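Local coordinates for Cif-like 1 (Burkholderia cenocepacia, PDB 7JQY), which probably hydrolyses epoxides, as a Cif-like member of the alpha/beta hydrolase fold family that is found as an octamer, at residues 114-119 with 136-141; 118-123 with 144-149; 153-158 with 267-272; 249-254 with 273-278. The protein carries 1 engineered substitution. All coordinates share one frame; numbering follows the deposited sequence.

Contact 1: 114-119 with 136-141; sequences ATRIHL and WPTEIV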
# COMPACT_ATOMS: atom_id res chain seq x y z
N ALA B 114 -30.15 14.62 -36.47
CA ALA B 114 -29.52 14.31 -37.74
C ALA B 114 -29.92 12.92 -38.23
O ALA B 114 -30.33 12.05 -37.46
CB ALA B 114 -27.99 14.39 -37.63
N THR B 115 -29.74 12.73 -39.52
CA THR B 115 -29.94 11.43 -40.15
C THR B 115 -28.78 11.04 -41.05
O THR B 115 -28.56 9.84 -41.22
CB THR B 115 -31.25 11.39 -40.98
OG1 THR B 115 -31.41 12.61 -41.71
CG2 THR B 115 -32.45 11.16 -40.08
N ARG B 116 -28.04 12.01 -41.60
CA ARG B 116 -26.87 11.77 -42.47
C ARG B 116 -25.60 12.36 -41.83
O ARG B 116 -25.60 13.52 -41.43
CB ARG B 116 -27.09 12.38 -43.86
CG ARG B 116 -28.28 11.80 -44.61
CD ARG B 116 -28.09 10.32 -44.88
NE ARG B 116 -29.21 9.76 -45.64
CZ ARG B 116 -30.29 9.21 -45.08
NH1 ARG B 116 -30.40 9.16 -43.76
NH2 ARG B 116 -31.25 8.73 -45.85
N ILE B 117 -24.51 11.57 -41.71
CA ILE B 117 -23.31 11.99 -40.99
C ILE B 117 -22.10 11.54 -41.80
O ILE B 117 -22.17 10.57 -42.56
CB ILE B 117 -23.23 11.37 -39.58
CG1 ILE B 117 -23.17 9.85 -39.71
CG2 ILE B 117 -24.42 11.81 -38.72
CD1 ILE B 117 -22.86 9.12 -38.43
N HIS B 118 -21.01 12.28 -41.66
CA HIS B 118 -19.69 11.76 -41.99
C HIS B 118 -19.15 11.08 -40.74
O HIS B 118 -19.44 11.51 -39.62
CB HIS B 118 -18.75 12.88 -42.44
CG HIS B 118 -19.26 13.67 -43.60
ND1 HIS B 118 -19.05 13.30 -44.91
CD2 HIS B 118 -19.99 14.81 -43.65
CE1 HIS B 118 -19.62 14.18 -45.71
NE2 HIS B 118 -20.19 15.11 -44.97
N LEU B 119 -18.40 10.00 -40.93
CA LEU B 119 -18.04 9.12 -39.83
C LEU B 119 -16.55 8.82 -39.87
O LEU B 119 -16.04 8.33 -40.88
CB LEU B 119 -18.87 7.83 -39.87
CG LEU B 119 -18.88 6.95 -38.63
CD1 LEU B 119 -19.15 7.77 -37.37
CD2 LEU B 119 -19.90 5.82 -38.79
N TRP B 136 -26.61 0.52 -41.46
CA TRP B 136 -27.43 1.62 -41.99
C TRP B 136 -26.64 2.35 -43.06
O TRP B 136 -26.29 3.53 -42.90
CB TRP B 136 -27.87 2.55 -40.86
CG TRP B 136 -28.56 1.79 -39.76
CD1 TRP B 136 -29.85 1.36 -39.75
CD2 TRP B 136 -27.98 1.33 -38.53
NE1 TRP B 136 -30.11 0.66 -38.60
CE2 TRP B 136 -28.98 0.63 -37.83
CE3 TRP B 136 -26.71 1.45 -37.95
CZ2 TRP B 136 -28.75 0.06 -36.58
CZ3 TRP B 136 -26.49 0.87 -36.72
CH2 TRP B 136 -27.50 0.19 -36.05
N PRO B 137 -26.39 1.69 -44.19
CA PRO B 137 -25.50 2.29 -45.21
C PRO B 137 -26.02 3.59 -45.81
O PRO B 137 -25.21 4.46 -46.18
CB PRO B 137 -25.40 1.19 -46.28
CG PRO B 137 -26.00 -0.04 -45.67
CD PRO B 137 -26.96 0.41 -44.63
N THR B 138 -27.34 3.76 -45.94
CA THR B 138 -27.86 5.00 -46.50
C THR B 138 -27.55 6.19 -45.60
O THR B 138 -27.48 7.33 -46.07
CB THR B 138 -29.37 4.88 -46.76
OG1 THR B 138 -30.06 4.69 -45.52
CG2 THR B 138 -29.65 3.69 -47.69
N GLU B 139 -27.37 5.95 -44.30
CA GLU B 139 -27.18 7.01 -43.32
C GLU B 139 -25.73 7.47 -43.19
O GLU B 139 -25.49 8.48 -42.53
CB GLU B 139 -27.70 6.55 -41.94
CG GLU B 139 -29.18 6.21 -41.96
CD GLU B 139 -29.70 5.76 -40.61
OE1 GLU B 139 -29.11 6.14 -39.58
OE2 GLU B 139 -30.73 5.03 -40.59
N ILE B 140 -24.78 6.78 -43.80
CA ILE B 140 -23.37 7.17 -43.75
C ILE B 140 -23.00 7.76 -45.10
O ILE B 140 -22.91 7.04 -46.10
CB ILE B 140 -22.46 5.98 -43.40
CG1 ILE B 140 -22.82 5.39 -42.04
CG2 ILE B 140 -20.99 6.38 -43.46
CD1 ILE B 140 -22.87 6.42 -40.92
N VAL B 141 -22.78 9.08 -45.13
CA VAL B 141 -22.38 9.74 -46.37
C VAL B 141 -20.99 9.30 -46.78
O VAL B 141 -20.77 8.83 -47.90
CB VAL B 141 -22.46 11.27 -46.20
CG1 VAL B 141 -22.11 11.98 -47.49
CG2 VAL B 141 -23.83 11.67 -45.73

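Contact 2: 118-123 with 144-149; sequences HLVGRS and AMLDVP. Engineered in segment 118-123: Ser-123 (natural residue Asp).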
# COMPACT_ATOMS: atom_id res chain seq x y z
N HIS B 118 -21.01 12.28 -41.66
CA HIS B 118 -19.69 11.76 -41.99
C HIS B 118 -19.15 11.08 -40.74
O HIS B 118 -19.44 11.51 -39.62
CB HIS B 118 -18.75 12.88 -42.44
CG HIS B 118 -19.26 13.67 -43.60
ND1 HIS B 118 -19.05 13.30 -44.91
CD2 HIS B 118 -19.99 14.81 -43.65
CE1 HIS B 118 -19.62 14.18 -45.71
NE2 HIS B 118 -20.19 15.11 -44.97
N LEU B 119 -18.40 10.00 -40.93
CA LEU B 119 -18.04 9.12 -39.83
C LEU B 119 -16.55 8.82 -39.87
O LEU B 119 -16.04 8.33 -40.88
CB LEU B 119 -18.87 7.83 -39.87
CG LEU B 119 -18.88 6.95 -38.63
CD1 LEU B 119 -19.15 7.77 -37.37
CD2 LEU B 119 -19.90 5.82 -38.79
N VAL B 120 -15.87 9.08 -38.75
CA VAL B 120 -14.44 8.84 -38.59
C VAL B 120 -14.22 7.96 -37.37
O VAL B 120 -14.74 8.25 -36.29
CB VAL B 120 -13.66 10.16 -38.43
CG1 VAL B 120 -12.15 9.89 -38.44
CG2 VAL B 120 -14.07 11.16 -39.50
N GLY B 121 -13.44 6.90 -37.53
CA GLY B 121 -13.16 6.00 -36.43
C GLY B 121 -11.74 5.48 -36.47
O GLY B 121 -11.11 5.42 -37.54
N ARG B 122 -11.23 5.12 -35.29
CA ARG B 122 -9.93 4.46 -35.16
C ARG B 122 -10.02 3.43 -34.04
O ARG B 122 -10.86 3.52 -33.15
CB ARG B 122 -8.79 5.47 -34.88
CG ARG B 122 -8.70 5.99 -33.45
CD ARG B 122 -7.36 6.70 -33.21
NE ARG B 122 -6.23 5.81 -33.44
CZ ARG B 122 -5.85 4.85 -32.60
NH1 ARG B 122 -6.51 4.66 -31.45
NH2 ARG B 122 -4.82 4.08 -32.90
N SER B 123 -9.12 2.44 -34.09
CA SER B 123 -9.07 1.36 -33.10
C SER B 123 -10.47 0.77 -32.92
O SER B 123 -11.14 0.50 -33.93
CB SER B 123 -8.45 1.92 -31.82
OG SER B 123 -8.64 1.05 -30.71
N ALA B 144 -14.36 7.25 -42.87
CA ALA B 144 -12.90 7.29 -42.81
C ALA B 144 -12.41 6.30 -41.77
O ALA B 144 -12.88 6.32 -40.62
CB ALA B 144 -12.38 8.69 -42.49
N MET B 145 -11.47 5.43 -42.16
CA MET B 145 -11.02 4.33 -41.32
C MET B 145 -9.54 4.49 -41.01
O MET B 145 -8.71 4.51 -41.92
CB MET B 145 -11.29 3.00 -42.03
CG MET B 145 -12.77 2.78 -42.36
SD MET B 145 -13.11 1.18 -43.12
CE MET B 145 -13.61 0.24 -41.68
N LEU B 146 -9.21 4.56 -39.72
CA LEU B 146 -7.86 4.93 -39.28
C LEU B 146 -7.20 3.80 -38.49
O LEU B 146 -7.82 3.21 -37.60
CB LEU B 146 -7.87 6.19 -38.41
CG LEU B 146 -8.58 7.47 -38.85
CD1 LEU B 146 -8.19 8.62 -37.92
CD2 LEU B 146 -8.27 7.83 -40.29
N ASP B 147 -5.94 3.54 -38.82
CA ASP B 147 -4.94 2.93 -37.94
C ASP B 147 -5.05 1.43 -37.70
O ASP B 147 -4.02 0.76 -37.59
CB ASP B 147 -4.95 3.67 -36.59
CG ASP B 147 -4.53 5.12 -36.72
OD1 ASP B 147 -3.67 5.40 -37.58
OD2 ASP B 147 -5.05 5.99 -35.98
N VAL B 148 -6.26 0.89 -37.59
CA VAL B 148 -6.44 -0.48 -37.12
C VAL B 148 -7.34 -1.26 -38.09
O VAL B 148 -8.32 -0.70 -38.60
CB VAL B 148 -7.04 -0.49 -35.70
CG1 VAL B 148 -7.30 -1.91 -35.19
CG2 VAL B 148 -6.12 0.25 -34.74
N PRO B 149 -7.04 -2.52 -38.38
CA PRO B 149 -7.98 -3.35 -39.15
C PRO B 149 -9.15 -3.81 -38.29
O PRO B 149 -9.04 -3.97 -37.08
CB PRO B 149 -7.13 -4.55 -39.57
CG PRO B 149 -6.11 -4.66 -38.46
CD PRO B 149 -5.79 -3.24 -38.07

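Contact 3: 153-158 with 267-272; sequences TRIWDE and ARELAL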
# COMPACT_ATOMS: atom_id res chain seq x y z
N THR B 153 -11.58 -9.26 -41.46
CA THR B 153 -10.73 -9.11 -42.63
C THR B 153 -9.54 -10.07 -42.54
O THR B 153 -9.21 -10.58 -41.47
CB THR B 153 -10.25 -7.66 -42.76
OG1 THR B 153 -9.43 -7.30 -41.63
CG2 THR B 153 -11.44 -6.72 -42.83
N ARG B 154 -8.87 -10.29 -43.67
CA ARG B 154 -7.73 -11.19 -43.62
C ARG B 154 -6.53 -10.50 -43.00
O ARG B 154 -5.72 -11.16 -42.34
CB ARG B 154 -7.38 -11.75 -45.00
CG ARG B 154 -7.47 -10.79 -46.16
CD ARG B 154 -7.72 -11.57 -47.45
NE ARG B 154 -7.05 -10.97 -48.59
CZ ARG B 154 -5.80 -11.25 -48.95
NH1 ARG B 154 -5.26 -10.66 -50.02
NH2 ARG B 154 -5.08 -12.12 -48.25
N ILE B 155 -6.45 -9.17 -43.10
CA ILE B 155 -5.43 -8.45 -42.34
C ILE B 155 -5.62 -8.72 -40.85
O ILE B 155 -4.64 -8.92 -40.12
CB ILE B 155 -5.50 -6.94 -42.65
CG1 ILE B 155 -5.39 -6.69 -44.15
CG2 ILE B 155 -4.42 -6.19 -41.89
CD1 ILE B 155 -3.99 -6.96 -44.73
N TRP B 156 -6.87 -8.75 -40.40
CA TRP B 156 -7.15 -9.09 -39.01
C TRP B 156 -6.78 -10.54 -38.71
O TRP B 156 -6.14 -10.84 -37.70
CB TRP B 156 -8.62 -8.82 -38.69
CG TRP B 156 -9.08 -9.30 -37.35
CD1 TRP B 156 -9.52 -10.56 -37.03
CD2 TRP B 156 -9.17 -8.53 -36.14
NE1 TRP B 156 -9.87 -10.62 -35.70
CE2 TRP B 156 -9.66 -9.39 -35.13
CE3 TRP B 156 -8.88 -7.20 -35.81
CZ2 TRP B 156 -9.86 -8.96 -33.82
CZ3 TRP B 156 -9.08 -6.78 -34.51
CH2 TRP B 156 -9.57 -7.65 -33.53
N ASP B 157 -7.19 -11.46 -39.60
CA ASP B 157 -6.95 -12.88 -39.34
C ASP B 157 -5.47 -13.24 -39.46
O ASP B 157 -5.01 -14.17 -38.78
CB ASP B 157 -7.79 -13.74 -40.28
CG ASP B 157 -9.27 -13.72 -39.92
OD1 ASP B 157 -10.10 -13.46 -40.81
OD2 ASP B 157 -9.61 -13.93 -38.73
N GLU B 158 -4.71 -12.50 -40.26
CA GLU B 158 -3.30 -12.83 -40.40
C GLU B 158 -2.48 -12.34 -39.21
O GLU B 158 -1.52 -13.00 -38.81
CB GLU B 158 -2.73 -12.21 -41.68
CG GLU B 158 -3.25 -12.82 -42.98
CD GLU B 158 -2.95 -11.96 -44.20
OE1 GLU B 158 -3.33 -12.35 -45.32
OE2 GLU B 158 -2.33 -10.88 -44.03
N ALA B 267 -9.40 -2.13 -45.95
CA ALA B 267 -10.63 -1.44 -46.32
C ALA B 267 -11.18 -1.95 -47.65
O ALA B 267 -12.40 -1.92 -47.86
CB ALA B 267 -10.38 0.06 -46.41
N ARG B 268 -10.30 -2.42 -48.55
CA ARG B 268 -10.77 -2.86 -49.85
C ARG B 268 -11.51 -4.18 -49.79
O ARG B 268 -12.24 -4.51 -50.73
CB ARG B 268 -9.60 -2.98 -50.82
CG ARG B 268 -9.06 -1.66 -51.30
CD ARG B 268 -8.08 -1.89 -52.42
NE ARG B 268 -7.56 -0.64 -52.95
CZ ARG B 268 -6.26 -0.38 -53.06
NH1 ARG B 268 -5.36 -1.29 -52.67
NH2 ARG B 268 -5.86 0.79 -53.55
N GLU B 269 -11.38 -4.93 -48.69
CA GLU B 269 -12.24 -6.09 -48.50
C GLU B 269 -13.63 -5.71 -48.01
O GLU B 269 -14.53 -6.55 -48.06
CB GLU B 269 -11.64 -7.07 -47.49
CG GLU B 269 -10.14 -7.05 -47.35
CD GLU B 269 -9.66 -7.98 -46.24
OE1 GLU B 269 -8.59 -7.70 -45.65
OE2 GLU B 269 -10.37 -8.97 -45.96
N LEU B 270 -13.83 -4.45 -47.59
CA LEU B 270 -15.09 -4.04 -46.97
C LEU B 270 -15.94 -3.13 -47.83
O LEU B 270 -17.15 -3.06 -47.61
CB LEU B 270 -14.81 -3.28 -45.66
CG LEU B 270 -13.77 -3.79 -44.66
CD1 LEU B 270 -13.37 -2.68 -43.73
CD2 LEU B 270 -14.36 -4.91 -43.88
N ALA B 271 -15.34 -2.43 -48.79
CA ALA B 271 -16.05 -1.42 -49.55
C ALA B 271 -15.56 -1.40 -50.99
O ALA B 271 -14.44 -1.81 -51.29
CB ALA B 271 -15.89 -0.03 -48.91
N LEU B 272 -16.42 -0.92 -51.88
CA LEU B 272 -16.12 -0.85 -53.30
C LEU B 272 -15.37 0.41 -53.69
O LEU B 272 -14.49 0.36 -54.56
CB LEU B 272 -17.42 -0.93 -54.10
CG LEU B 272 -18.38 -2.05 -53.70
CD1 LEU B 272 -19.83 -1.64 -53.95
CD2 LEU B 272 -18.05 -3.32 -54.47

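Contact 4: 249-254 with 273-278; sequences PVLALA and DVRGAV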
# COMPACT_ATOMS: atom_id res chain seq x y z
N PRO B 249 -18.35 6.28 -50.30
CA PRO B 249 -16.89 6.46 -50.39
C PRO B 249 -16.22 6.25 -49.04
O PRO B 249 -16.72 6.67 -47.99
CB PRO B 249 -16.73 7.90 -50.87
CG PRO B 249 -18.02 8.23 -51.53
CD PRO B 249 -19.08 7.47 -50.78
N VAL B 250 -15.06 5.59 -49.08
CA VAL B 250 -14.32 5.21 -47.88
C VAL B 250 -12.88 5.68 -48.03
O VAL B 250 -12.28 5.56 -49.11
CB VAL B 250 -14.37 3.69 -47.64
CG1 VAL B 250 -13.46 3.31 -46.48
CG2 VAL B 250 -15.81 3.25 -47.40
N LEU B 251 -12.33 6.24 -46.95
CA LEU B 251 -10.94 6.67 -46.87
C LEU B 251 -10.24 5.85 -45.80
O LEU B 251 -10.79 5.66 -44.71
CB LEU B 251 -10.85 8.17 -46.55
CG LEU B 251 -9.47 8.75 -46.21
CD1 LEU B 251 -8.58 8.80 -47.43
CD2 LEU B 251 -9.61 10.14 -45.58
N ALA B 252 -9.05 5.33 -46.13
CA ALA B 252 -8.25 4.52 -45.22
C ALA B 252 -6.91 5.20 -44.98
O ALA B 252 -6.21 5.55 -45.94
CB ALA B 252 -8.03 3.11 -45.78
N LEU B 253 -6.54 5.37 -43.70
CA LEU B 253 -5.31 6.07 -43.33
C LEU B 253 -4.59 5.34 -42.20
O LEU B 253 -5.23 4.78 -41.30
CB LEU B 253 -5.59 7.51 -42.88
CG LEU B 253 -6.32 8.43 -43.85
CD1 LEU B 253 -6.74 9.71 -43.12
CD2 LEU B 253 -5.45 8.75 -45.04
N ALA B 254 -3.25 5.36 -42.24
CA ALA B 254 -2.44 4.79 -41.18
C ALA B 254 -1.01 5.31 -41.30
O ALA B 254 -0.62 5.85 -42.34
CB ALA B 254 -2.46 3.25 -41.21
N ASP B 273 -15.66 1.53 -53.04
CA ASP B 273 -15.10 2.84 -53.39
C ASP B 273 -14.14 3.23 -52.27
O ASP B 273 -14.53 3.85 -51.28
CB ASP B 273 -16.22 3.87 -53.57
CG ASP B 273 -15.70 5.23 -53.99
OD1 ASP B 273 -14.49 5.32 -54.32
OD2 ASP B 273 -16.49 6.20 -54.02
N VAL B 274 -12.87 2.88 -52.44
CA VAL B 274 -11.87 3.08 -51.40
C VAL B 274 -10.69 3.84 -51.98
O VAL B 274 -10.24 3.56 -53.10
CB VAL B 274 -11.39 1.74 -50.79
CG1 VAL B 274 -10.40 2.01 -49.66
CG2 VAL B 274 -12.55 0.93 -50.29
N ARG B 275 -10.16 4.77 -51.20
CA ARG B 275 -8.94 5.50 -51.50
C ARG B 275 -8.20 5.67 -50.19
O ARG B 275 -8.81 5.67 -49.11
CB ARG B 275 -9.22 6.86 -52.17
CG ARG B 275 -9.47 8.01 -51.21
CD ARG B 275 -10.93 8.07 -50.79
NE ARG B 275 -11.80 8.48 -51.89
CZ ARG B 275 -12.82 7.76 -52.35
NH1 ARG B 275 -13.09 6.58 -51.81
NH2 ARG B 275 -13.56 8.21 -53.35
N GLY B 276 -6.88 5.75 -50.27
CA GLY B 276 -6.10 5.78 -49.05
C GLY B 276 -4.79 6.53 -49.19
O GLY B 276 -4.37 6.91 -50.28
N ALA B 277 -4.16 6.74 -48.03
CA ALA B 277 -2.86 7.36 -47.95
C ALA B 277 -2.17 6.84 -46.71
O ALA B 277 -2.82 6.35 -45.77
CB ALA B 277 -2.96 8.89 -47.92
N VAL B 278 -0.85 6.96 -46.69
CA VAL B 278 -0.04 6.53 -45.56
C VAL B 278 0.68 7.75 -45.01
O VAL B 278 1.35 8.46 -45.77
CB VAL B 278 0.97 5.44 -45.95
CG1 VAL B 278 2.01 5.29 -44.86
CG2 VAL B 278 0.26 4.11 -46.21

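Contact 1: 114-119 with 136-141
In Ile-140, CG1 stands anti to the carbonyl carbon (chi1 -60°), and the turn at chi2 (-52°) carries CD1 to Ile-117 and Leu-119. CD1 of Ile-140 lies 3.6 Å from CG1 of Ile-117 and 3.7 Å from CD2 of Leu-119. In Arg-116 the bend at chi2 (-62°) carries the guanidinium across to the backbone of Thr-138 and Glu-139, which lies toward the rim of one face. NE of Arg-116 is close to Thr-138 O, but the angle is too poor for a hydrogen bond. NH1 makes a weak bond to the carbonyl of its neighbour Thr-115. The Glu-139 carboxylate plane is nearly parallel to that of the guanidinium, but its oxygens bond to Arg-106 and His-110. CG1 of Val-141 packs 3.8 Å from CE1 of His-118, whose NE2 bonds to Glu-49. Two backbone bonds join the segments. Val-141 N donates to Ile-117 O at 3.0 Å, and Ile-117 N makes a weak bond to Glu-139 O at 3.3 Å. This is the start of a parallel strand pair in a beta-alpha-beta unit, with helix 124-135 as the crossover, in the alpha/beta hydrolase sheet.

Contact 2: 118-123 with 144-149
The guanidinium of Arg-122 meets OD2 of Asp-147 at its edge, nearly in its own plane, while CG2 of Val-148 approaches it obliquely. The carboxylate plane is turned 49° from the guanidinium. The salt bridge runs from NE of Arg-122 to OD2 of Asp-147 at 2.8 Å and is nearly straight (168°). OD2 is met on its anti side. The first torsion of Arg-122 (chi1 78°) sets CG between the backbone N and the carbonyl carbon, and the chain bends again at chi3. NH1 bonds to Gln-59 and NH2 to His-284 O, which fixes the rotation of the buried group. Ser-123 is engineered, in place of Asp. It stands in a strained turn consistent with a nucleophile elbow. Its CA touches CG2 of Val-148 at 3.6 Å, and its OG bonds to Trp-57 N. Three backbone bonds pair the strands: Ala-144 N to Leu-119 O at 2.8 Å, Gly-121 N to Ala-144 O at 3.2 Å, and Leu-146 N to Gly-121 O at 3.0 Å. Val-120, Ala-144 and Leu-146 face helix 291-303, Met-145 faces helix 124-135, and strand 50-54 bonds to the other side of strand 117-122.

Contact 3: 153-158 with 267-272
Glu-269 points its carboxylate at the first turn of helix 154-161, and its side chain crosses that of Thr-153 at about a right angle. Extended beyond CG, the chain brings both oxygens to the backbone of Arg-154. OE2 of Glu-269 accepts from Arg-154 N at 3.0 Å (159°), through its syn lone pair. OE1 of Glu-269 takes a weaker, more bent share of Arg-154 N at 3.3 Å. The carboxylate also rests on carbon. OE1 of Glu-269 lies 3.3 Å from CB of Thr-153 and 3.3 Å from CG of Arg-154. Ile-155 CG1 touches OE1 from farther along the turn. The arginine tip goes elsewhere, to a salt bridge with Glu-158. Leu-270 also crosses Thr-153 at about a right angle, and its CD2 meets CG2 of Thr-153 at 3.6 Å. Thr-153 is the N-cap of the helix. OG1 of Thr-153, placed by chi1 of 64° between backbone N and carbonyl carbon, accepts from Trp-156 N at 3.2 Å and also bonds to Val-150 O. The helix start therefore has two side-chain acceptors, Thr-153 from within and Glu-269 from segment 267-272. A negative carboxylate placed here would probably interact favourably with the helix dipole.

Contact 4: 249-254 with 273-278
The carbonyl oxygen of Val-250 is gripped twice by Arg-275, once by its backbone N at 3.1 Å and once by its NH1 at 3.0 Å. The backbone donor comes nearly head-on to the carbonyl. NH1 comes from above the carbonyl plane, 40° out of it, and so does not use a lone pair. Bends at chi2 and chi3 (-70°) turn the arginine back toward the start of its strand and against Val-250 and Pro-249. There NH1 also makes weak bonds to the carbonyl and to OD1 of Asp-273, the latter within a salt bridge. NH2 has a further partner in Glu-304, near the chain's C-terminal end. CB of Pro-249 lies obliquely beside the guanidinium, and OD2 of Asp-273 touches CG of the same proline at 3.6 Å.

Three more backbone bonds set the parallel register. Val-250 N donates to Asp-273 O at 2.9 Å, Ala-252 N to Arg-275 O at 3.0 Å, and Ala-277 N to Ala-252 O at 3.2 Å. The strands belong to a beta-alpha-beta unit with helix 262-268 between them, and strand 274-279 is the outermost strand at this side of the sheet within the chain. The pair is twisted by 19°.

Leu-251, Leu-253, Arg-275 and Ala-277 share one face, where Leu-251, Leu-253 and Ala-277 touch helix 291-303. The side chains of Leu-251 and Arg-275 cross at about a right angle, leucine CD1 against arginine CG. CD2 of Leu-253 packs on CB of Ala-277 at 3.8 Å. On the other face, Val-250 meets Val-274, and Ala-252 lies on Ala-267 of helix 262-268.

In the fold
Contacts 1, 2 and 4 lie in one sheet, while contact 3 joins two helical regions beside it. Contacts 1 and 2 use the same two strands, 117-122 and 140-146, with centres about 15 Å apart. Contact 2 is buried near the chain's centre and holds a salt bridge between segments. Contact 1 is partly buried, and its arginine lies over backbone instead. Contact 4 is also partly buried, with its arginine bonded to a strand carbonyl. It adjoins contact 2 through probable backbone bonds, Met-145 to Leu-251 and Asp-147 to Leu-253. Contact 3, partly buried with its centre about 17 Å from the chain's, has no strand pairing; its Leu-270 packs on Met-145, and its Ala-271 on Val-250.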